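Local coordinates for uncharacterized protein YjgB (Bacillus subtilis, PDB 4YGT) that is of unknown function but is probably a secreted lipoprotein and is the first structural representative of the DUF4309 family, at residues V20-L23 with Y24-A27; Q37-I41 with N42-K46; V111-Q115 with L116-N120. All blocks are in the same frame, centred on the assembly; numbering follows the deposited sequence.

Interaction 1. Residues V20-L23 with Y24-A27; sequences VKNL and YNTA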
loop_
_atom_site.group_PDB
_atom_site.type_symbol
_atom_site.label_atom_id
_atom_site.label_comp_id
_atom_site.label_asym_id
_atom_site.label_seq_id
_atom_site.Cartn_x
_atom_site.Cartn_y
_atom_site.Cartn_z
ATOM N N VAL A 20 4.924 -0.433 9.711
ATOM C CA VAL A 20 5.998 -0.637 8.734
ATOM C C VAL A 20 6.498 -2.089 8.837
ATOM O O VAL A 20 6.644 -2.758 7.806
ATOM C CB VAL A 20 7.121 0.413 8.967
ATOM C CG1 VAL A 20 8.423 0.025 8.285
ATOM C CG2 VAL A 20 6.671 1.787 8.503
ATOM N N LYS A 21 6.685 -2.585 10.085
ATOM C CA LYS A 21 7.091 -3.962 10.359
ATOM C C LYS A 21 6.040 -4.961 9.851
ATOM O O LYS A 21 6.413 -5.934 9.191
ATOM C CB LYS A 21 7.351 -4.194 11.868
ATOM C CG LYS A 21 8.646 -3.560 12.407
ATOM C CD LYS A 21 8.989 -4.035 13.835
ATOM C CE LYS A 21 8.198 -3.353 14.935
ATOM N NZ LYS A 21 8.372 -4.036 16.243
ATOM N N ASN A 22 4.728 -4.714 10.128
ATOM C CA ASN A 22 3.660 -5.618 9.713
ATOM C C ASN A 22 3.506 -5.619 8.172
ATOM O O ASN A 22 3.267 -6.676 7.584
ATOM C CB ASN A 22 2.339 -5.264 10.428
ATOM C CG ASN A 22 1.242 -6.306 10.336
ATOM O OD1 ASN A 22 1.476 -7.515 10.151
ATOM N ND2 ASN A 22 0.003 -5.853 10.517
ATOM N N LEU A 23 3.686 -4.454 7.521
ATOM C CA LEU A 23 3.605 -4.313 6.071
ATOM C C LEU A 23 4.734 -5.076 5.387
ATOM O O LEU A 23 4.468 -5.799 4.437
ATOM C CB LEU A 23 3.649 -2.843 5.654
ATOM C CG LEU A 23 2.440 -1.989 5.923
ATOM C CD1 LEU A 23 2.812 -0.507 5.804
ATOM C CD2 LEU A 23 1.301 -2.307 4.957
ATOM N N TYR A 24 5.976 -4.939 5.890
ATOM C CA TYR A 24 7.164 -5.623 5.386
ATOM C C TYR A 24 6.994 -7.142 5.468
ATOM O O TYR A 24 7.287 -7.829 4.491
ATOM C CB TYR A 24 8.421 -5.176 6.148
ATOM C CG TYR A 24 9.711 -5.813 5.661
ATOM C CD1 TYR A 24 10.317 -5.395 4.478
ATOM C CD2 TYR A 24 10.335 -6.821 6.393
ATOM C CE1 TYR A 24 11.504 -5.974 4.029
ATOM C CE2 TYR A 24 11.527 -7.401 5.959
ATOM C CZ TYR A 24 12.107 -6.978 4.776
ATOM O OH TYR A 24 13.279 -7.559 4.355
ATOM N N ASN A 25 6.472 -7.630 6.608
ATOM C CA ASN A 25 6.178 -9.030 6.917
ATOM C C ASN A 25 5.209 -9.645 5.912
ATOM O O ASN A 25 5.601 -10.593 5.234
ATOM C CB ASN A 25 5.600 -9.142 8.348
ATOM C CG ASN A 25 5.182 -10.534 8.832
ATOM O OD1 ASN A 25 6.005 -11.428 9.054
ATOM N ND2 ASN A 25 3.899 -10.703 9.139
ATOM N N THR A 26 3.987 -9.084 5.769
ATOM C CA THR A 26 2.955 -9.669 4.916
ATOM C C THR A 26 3.288 -9.532 3.431
ATOM O O THR A 26 2.904 -10.408 2.644
ATOM C CB THR A 26 1.527 -9.160 5.240
ATOM O OG1 THR A 26 1.323 -7.853 4.723
ATOM C CG2 THR A 26 1.225 -9.184 6.712
ATOM N N ALA A 27 4.039 -8.497 3.063
ATOM C CA ALA A 27 4.521 -8.259 1.685
ATOM C C ALA A 27 5.210 -9.492 1.068
ATOM O O ALA A 27 5.093 -9.685 -0.133
ATOM C CB ALA A 27 5.474 -7.088 1.669
#
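The methyl group of T26 lies over the backbone and side-chain oxygens of N22, one helical turn earlier: CG2 of T26 is 3.3 Å from O of N22 and 3.8 Å from OD1 of N22. Its first torsion (chi1 77°) turns CG2 back beside the backbone N, where it meets that carbonyl. The same rotation sets the hydroxyl between N and the carbonyl carbon, and from there OG1 of T26 hydrogen-bonds to the backbone oxygen of E31, so this buried threonine has its polar atom satisfied in the chain that follows the helix.

The N22 side chain crosses that of N25 at an angle, with the amide planes 27° apart; OD1 of N22 and ND2 of N25 are 4.1 Å apart, neighbours rather than tightly joined. N22 is partly and N25 fully exposed, where polar amides can probably meet solvent. Y24 sends its ring away from the turn, and its CB lies 3.4 Å from O of V20. The ring packs edge-to-face against Y28, and the two hydroxyls hydrogen-bond.

Beneath these side chains runs the regular i to i+4 pattern. Y24 N donates to V20 O at 3.0 Å, and T26 N to N22 O at 3.1 Å, the latter nearly straight at 170°. Small A27 sets its CB 3.2 Å from L23 O and packs on L142, while L23 reaches F144 and P33, and V20 faces helix 109-116. K21 and N25 look outward. Mostly apolar toward the sheet and helix 109-116 and mostly polar outward, with buried T26 the exception that E31 satisfies, this is an amphipathic alpha-helix laid on a face of an antiparallel sheet.

Interaction 2. Residues Q37-I41 with N42-K46; sequences QGLTI and NKSTK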
loop_
_atom_site.group_PDB
_atom_site.type_symbol
_atom_site.label_atom_id
_atom_site.label_comp_id
_atom_site.label_asym_id
_atom_site.label_seq_id
_atom_site.Cartn_x
_atom_site.Cartn_y
_atom_site.Cartn_z
ATOM N N GLN A 37 -6.309 -8.581 4.392
ATOM C CA GLN A 37 -5.802 -9.948 4.629
ATOM C C GLN A 37 -6.417 -11.007 3.705
ATOM O O GLN A 37 -7.635 -11.029 3.539
ATOM C CB GLN A 37 -6.059 -10.366 6.071
ATOM C CG GLN A 37 -5.193 -11.528 6.496
ATOM C CD GLN A 37 -5.735 -12.213 7.709
ATOM O OE1 GLN A 37 -6.371 -11.610 8.580
ATOM N NE2 GLN A 37 -5.471 -13.487 7.797
ATOM N N GLY A 38 -5.556 -11.855 3.123
ATOM C CA GLY A 38 -5.963 -12.970 2.276
ATOM C C GLY A 38 -6.271 -12.600 0.845
ATOM O O GLY A 38 -6.746 -13.449 0.087
ATOM N N LEU A 39 -6.001 -11.335 0.458
ATOM C CA LEU A 39 -6.161 -10.891 -0.922
ATOM C C LEU A 39 -4.764 -10.863 -1.538
ATOM O O LEU A 39 -4.000 -9.935 -1.293
ATOM C CB LEU A 39 -6.877 -9.526 -0.987
ATOM C CG LEU A 39 -8.325 -9.499 -0.488
ATOM C CD1 LEU A 39 -8.804 -8.074 -0.322
ATOM C CD2 LEU A 39 -9.235 -10.270 -1.419
ATOM N N THR A 40 -4.421 -11.900 -2.300
ATOM C CA THR A 40 -3.081 -12.136 -2.838
ATOM C C THR A 40 -2.876 -11.625 -4.271
ATOM O O THR A 40 -3.649 -11.951 -5.182
ATOM C CB THR A 40 -2.752 -13.639 -2.762
ATOM O OG1 THR A 40 -3.171 -14.112 -1.496
ATOM C CG2 THR A 40 -1.243 -13.959 -2.936
ATOM N N ILE A 41 -1.756 -10.916 -4.475
ATOM C CA ILE A 41 -1.333 -10.442 -5.801
ATOM C C ILE A 41 -1.225 -11.652 -6.749
ATOM O O ILE A 41 -0.751 -12.705 -6.328
ATOM C CB ILE A 41 -0.004 -9.633 -5.691
ATOM C CG1 ILE A 41 -0.334 -8.203 -5.213
ATOM C CG2 ILE A 41 0.782 -9.583 -7.035
ATOM C CD1 ILE A 41 0.618 -7.656 -4.405
ATOM N N ASN A 42 -1.777 -11.517 -7.982
ATOM C CA ASN A 42 -1.771 -12.496 -9.079
ATOM C C ASN A 42 -2.573 -13.778 -8.750
ATOM O O ASN A 42 -2.521 -14.742 -9.520
ATOM C CB ASN A 42 -0.311 -12.860 -9.456
ATOM C CG ASN A 42 -0.045 -13.147 -10.912
ATOM O OD1 ASN A 42 -0.926 -13.090 -11.786
ATOM N ND2 ASN A 42 1.202 -13.478 -11.199
ATOM N N LYS A 43 -3.316 -13.788 -7.623
ATOM C CA LYS A 43 -4.072 -14.959 -7.189
ATOM C C LYS A 43 -5.526 -14.574 -6.863
ATOM O O LYS A 43 -6.438 -15.165 -7.434
ATOM C CB LYS A 43 -3.371 -15.606 -5.983
ATOM C CG LYS A 43 -3.684 -17.078 -5.747
ATOM C CD LYS A 43 -2.901 -17.658 -4.540
ATOM C CE LYS A 43 -1.403 -17.851 -4.763
ATOM N NZ LYS A 43 -1.098 -18.954 -5.721
ATOM N N SER A 44 -5.748 -13.592 -5.976
ATOM C CA SER A 44 -7.105 -13.156 -5.646
ATOM C C SER A 44 -7.625 -12.279 -6.782
ATOM O O SER A 44 -6.822 -11.648 -7.490
ATOM C CB SER A 44 -7.135 -12.413 -4.317
ATOM O OG SER A 44 -6.679 -13.265 -3.281
ATOM N N THR A 45 -8.956 -12.243 -6.962
ATOM C CA THR A 45 -9.592 -11.516 -8.063
ATOM C C THR A 45 -10.242 -10.200 -7.651
ATOM O O THR A 45 -10.300 -9.902 -6.462
ATOM C CB THR A 45 -10.690 -12.387 -8.680
ATOM O OG1 THR A 45 -11.675 -12.658 -7.678
ATOM C CG2 THR A 45 -10.164 -13.664 -9.290
ATOM N N LYS A 46 -10.801 -9.452 -8.652
ATOM C CA LYS A 46 -11.618 -8.238 -8.494
ATOM C C LYS A 46 -12.865 -8.619 -7.671
ATOM O O LYS A 46 -13.260 -7.893 -6.760
ATOM C CB LYS A 46 -11.998 -7.689 -9.892
ATOM C CG LYS A 46 -12.864 -6.436 -9.906
ATOM C CD LYS A 46 -12.931 -5.859 -11.321
ATOM C CE LYS A 46 -13.363 -4.416 -11.402
ATOM N NZ LYS A 46 -13.192 -3.871 -12.780
#
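The carbonyl oxygen of T40 accepts one N-H lying in the plane of its carbonyl group and a second from above it. S44 N approaches within the carbonyl plane at 2.8 Å from T40 O, while K43 N, 3.1 Å from the same oxygen, stands 44° out of that plane. Two N-H groups thus grip a single carbonyl and tie the loop closed at its tip. The bond from K43, with I41 and N42 at the corners, defines a type II beta-turn. N42 occupies its third position with positive phi (65°), a conformation asparagine accepts more readily than most residues.

S44 adds a side-chain bond to the backbone pair. Its CB points toward 37-41, and its first torsion brings OG beside its own backbone N, where it accepts from T40 N at 2.8 Å with an N-H...O angle of 159°. The hydroxyl also lies 3.4 Å from G38 O, at best a weak interaction. The short serine side chain puts its hydroxyl directly at the T40 N-H in this buried spot.

On the outer side T40 and K43 run side by side, with CB of T40 and CB of K43 3.8 Å apart; the lysine chain then bends away into solvent. OG1 of T40 is held by E31, whose other carboxylate oxygen takes the backbone N of G38.

The turn leads from the chain after helix 14-27 into helix 46-53, where the T45 side chain caps a backbone N of the first turn, and T45 N bonds to the carboxylate of D48. L39, I41 and S44 pack on I88 of strand 88-95, N42 and S44 share backbone bonds with that residue, and L39 also reaches F53 of helix 46-53 and F80 of strand 77-82.

Interaction 3. Residues V111-Q115 with L116-N120; sequences VLQKQ and LGPVN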
loop_
_atom_site.group_PDB
_atom_site.type_symbol
_atom_site.label_atom_id
_atom_site.label_comp_id
_atom_site.label_asym_id
_atom_site.label_seq_id
_atom_site.Cartn_x
_atom_site.Cartn_y
_atom_site.Cartn_z
ATOM N N VAL A 111 12.152 6.250 9.811
ATOM C CA VAL A 111 11.556 5.123 10.542
ATOM C C VAL A 111 11.720 3.865 9.678
ATOM O O VAL A 111 11.872 2.781 10.227
ATOM C CB VAL A 111 10.097 5.308 11.054
ATOM C CG1 VAL A 111 9.948 6.549 11.931
ATOM C CG2 VAL A 111 9.086 5.302 9.923
ATOM N N LEU A 112 11.776 4.036 8.337
ATOM C CA LEU A 112 11.999 2.964 7.370
ATOM C C LEU A 112 13.400 2.405 7.540
ATOM O O LEU A 112 13.602 1.203 7.394
ATOM C CB LEU A 112 11.786 3.456 5.925
ATOM C CG LEU A 112 10.344 3.719 5.472
ATOM C CD1 LEU A 112 10.317 4.205 4.041
ATOM C CD2 LEU A 112 9.480 2.464 5.592
ATOM N N GLN A 113 14.360 3.278 7.899
ATOM C CA GLN A 113 15.744 2.910 8.169
ATOM C C GLN A 113 15.812 2.195 9.539
ATOM O O GLN A 113 16.331 1.080 9.600
ATOM C CB GLN A 113 16.650 4.159 8.101
ATOM C CG GLN A 113 18.148 3.923 8.372
ATOM C CD GLN A 113 18.885 3.212 7.259
ATOM O OE1 GLN A 113 18.748 3.529 6.069
ATOM N NE2 GLN A 113 19.729 2.262 7.636
ATOM N N LYS A 114 15.233 2.796 10.613
ATOM C CA LYS A 114 15.218 2.230 11.982
ATOM C C LYS A 114 14.473 0.882 12.057
ATOM O O LYS A 114 14.765 0.067 12.939
ATOM C CB LYS A 114 14.573 3.214 12.986
ATOM C CG LYS A 114 14.954 2.966 14.458
ATOM C CD LYS A 114 14.291 3.956 15.422
ATOM C CE LYS A 114 14.697 3.746 16.865
ATOM N NZ LYS A 114 16.067 4.258 17.150
ATOM N N GLN A 115 13.525 0.648 11.146
ATOM C CA GLN A 115 12.762 -0.582 11.209
ATOM C C GLN A 115 13.209 -1.617 10.174
ATOM O O GLN A 115 13.375 -2.779 10.544
ATOM C CB GLN A 115 11.252 -0.302 11.076
ATOM C CG GLN A 115 10.666 0.585 12.189
ATOM C CD GLN A 115 10.921 0.094 13.597
ATOM O OE1 GLN A 115 10.708 -1.080 13.937
ATOM N NE2 GLN A 115 11.349 1.001 14.459
ATOM N N LEU A 116 13.419 -1.214 8.904
ATOM C CA LEU A 116 13.736 -2.179 7.852
ATOM C C LEU A 116 15.187 -2.127 7.365
ATOM O O LEU A 116 15.557 -2.844 6.428
ATOM C CB LEU A 116 12.777 -1.995 6.653
ATOM C CG LEU A 116 11.300 -1.738 6.934
ATOM C CD1 LEU A 116 10.515 -1.600 5.635
ATOM C CD2 LEU A 116 10.680 -2.850 7.817
ATOM N N GLY A 117 16.010 -1.325 8.026
ATOM C CA GLY A 117 17.394 -1.164 7.626
ATOM C C GLY A 117 17.488 -0.366 6.340
ATOM O O GLY A 117 16.579 0.418 6.036
ATOM N N PRO A 118 18.558 -0.562 5.533
ATOM C CA PRO A 118 18.686 0.220 4.296
ATOM C C PRO A 118 17.655 -0.161 3.237
ATOM O O PRO A 118 17.125 -1.271 3.217
ATOM C CB PRO A 118 20.125 -0.053 3.834
ATOM C CG PRO A 118 20.482 -1.346 4.449
ATOM C CD PRO A 118 19.739 -1.425 5.751
ATOM N N VAL A 119 17.337 0.817 2.398
ATOM C CA VAL A 119 16.360 0.714 1.315
ATOM C C VAL A 119 17.047 0.046 0.103
ATOM O O VAL A 119 18.226 0.314 -0.142
ATOM C CB VAL A 119 15.768 2.128 0.999
ATOM C CG1 VAL A 119 16.849 3.129 0.556
ATOM C CG2 VAL A 119 14.638 2.055 -0.011
ATOM N N ASN A 120 16.324 -0.819 -0.642
ATOM C CA ASN A 120 16.912 -1.462 -1.819
ATOM C C ASN A 120 17.099 -0.465 -2.971
ATOM O O ASN A 120 18.165 -0.437 -3.589
ATOM C CB ASN A 120 16.078 -2.644 -2.281
ATOM C CG ASN A 120 16.097 -3.803 -1.312
ATOM O OD1 ASN A 120 15.210 -3.955 -0.463
ATOM N ND2 ASN A 120 17.121 -4.644 -1.415
#
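With CG turned beside the backbone N in both residues, L112 (chi1 -73°) and L116 (chi1 -41°) direct their branches to the same side of the helix, so that CD2 of L112 meets CD1 of L116 at 4.2 Å. One turn apart, the two leucines form a continuous apolar patch against Y135 and F144 of the sheet. CB of L116 also rests 3.4 Å from O of L112, the oxygen that receives L116 N at 2.9 Å; the donor stands above the carbonyl plane.

Q113 is on the exposed side. A bend at its second torsion folds the amide back over the peptide joining G117 to P118, with NE2 of Q113 3.7 Å from N of P118. This is a packing contact, since the amide nitrogen of proline, its lone pair delocalised, is a poor acceptor.

G117 ends the helix, with a positive phi (72°) that glycine adopts easily. G117 N keeps only a weak, bent bond to Q113 O, 2.9 Å long, while G117 O lies 3.4 Å from CA of Q113 in a CA-H...O contact and accepts a hydrogen bond from the hydroxyl of Y135.

G117 leaves the helical conformation, and P118, with no N-H, cannot continue the helical bonding. The chemistry is thus mixed: leucines pack the helix end on the sheet, the G117 N bond and the CA-H...O contact to Q113 are weak, and the hydrogen bond from Y135 ties G117 O to strand 131-137.

Along the chain the three contacts follow in series: 20-27 on helix 14-27, then the loop 37-46 leading into helix 46-53, then 111-120 at the end of helix 109-116. Interactions 1 and 3, with centres 12 Å apart, touch directly. CG1 of V20 lies 3.6 Å from CG of L116, and CB of Y24 is equally far from CD2 of L116, so the two helices pack together over strand 140-146. Interaction 2 lies about 16 Å from interaction 1 and 27 Å from interaction 3, centre to centre, beside strand 88-95. Together they place helices and connecting loops along one antiparallel sheet, all within the DUF4309 range.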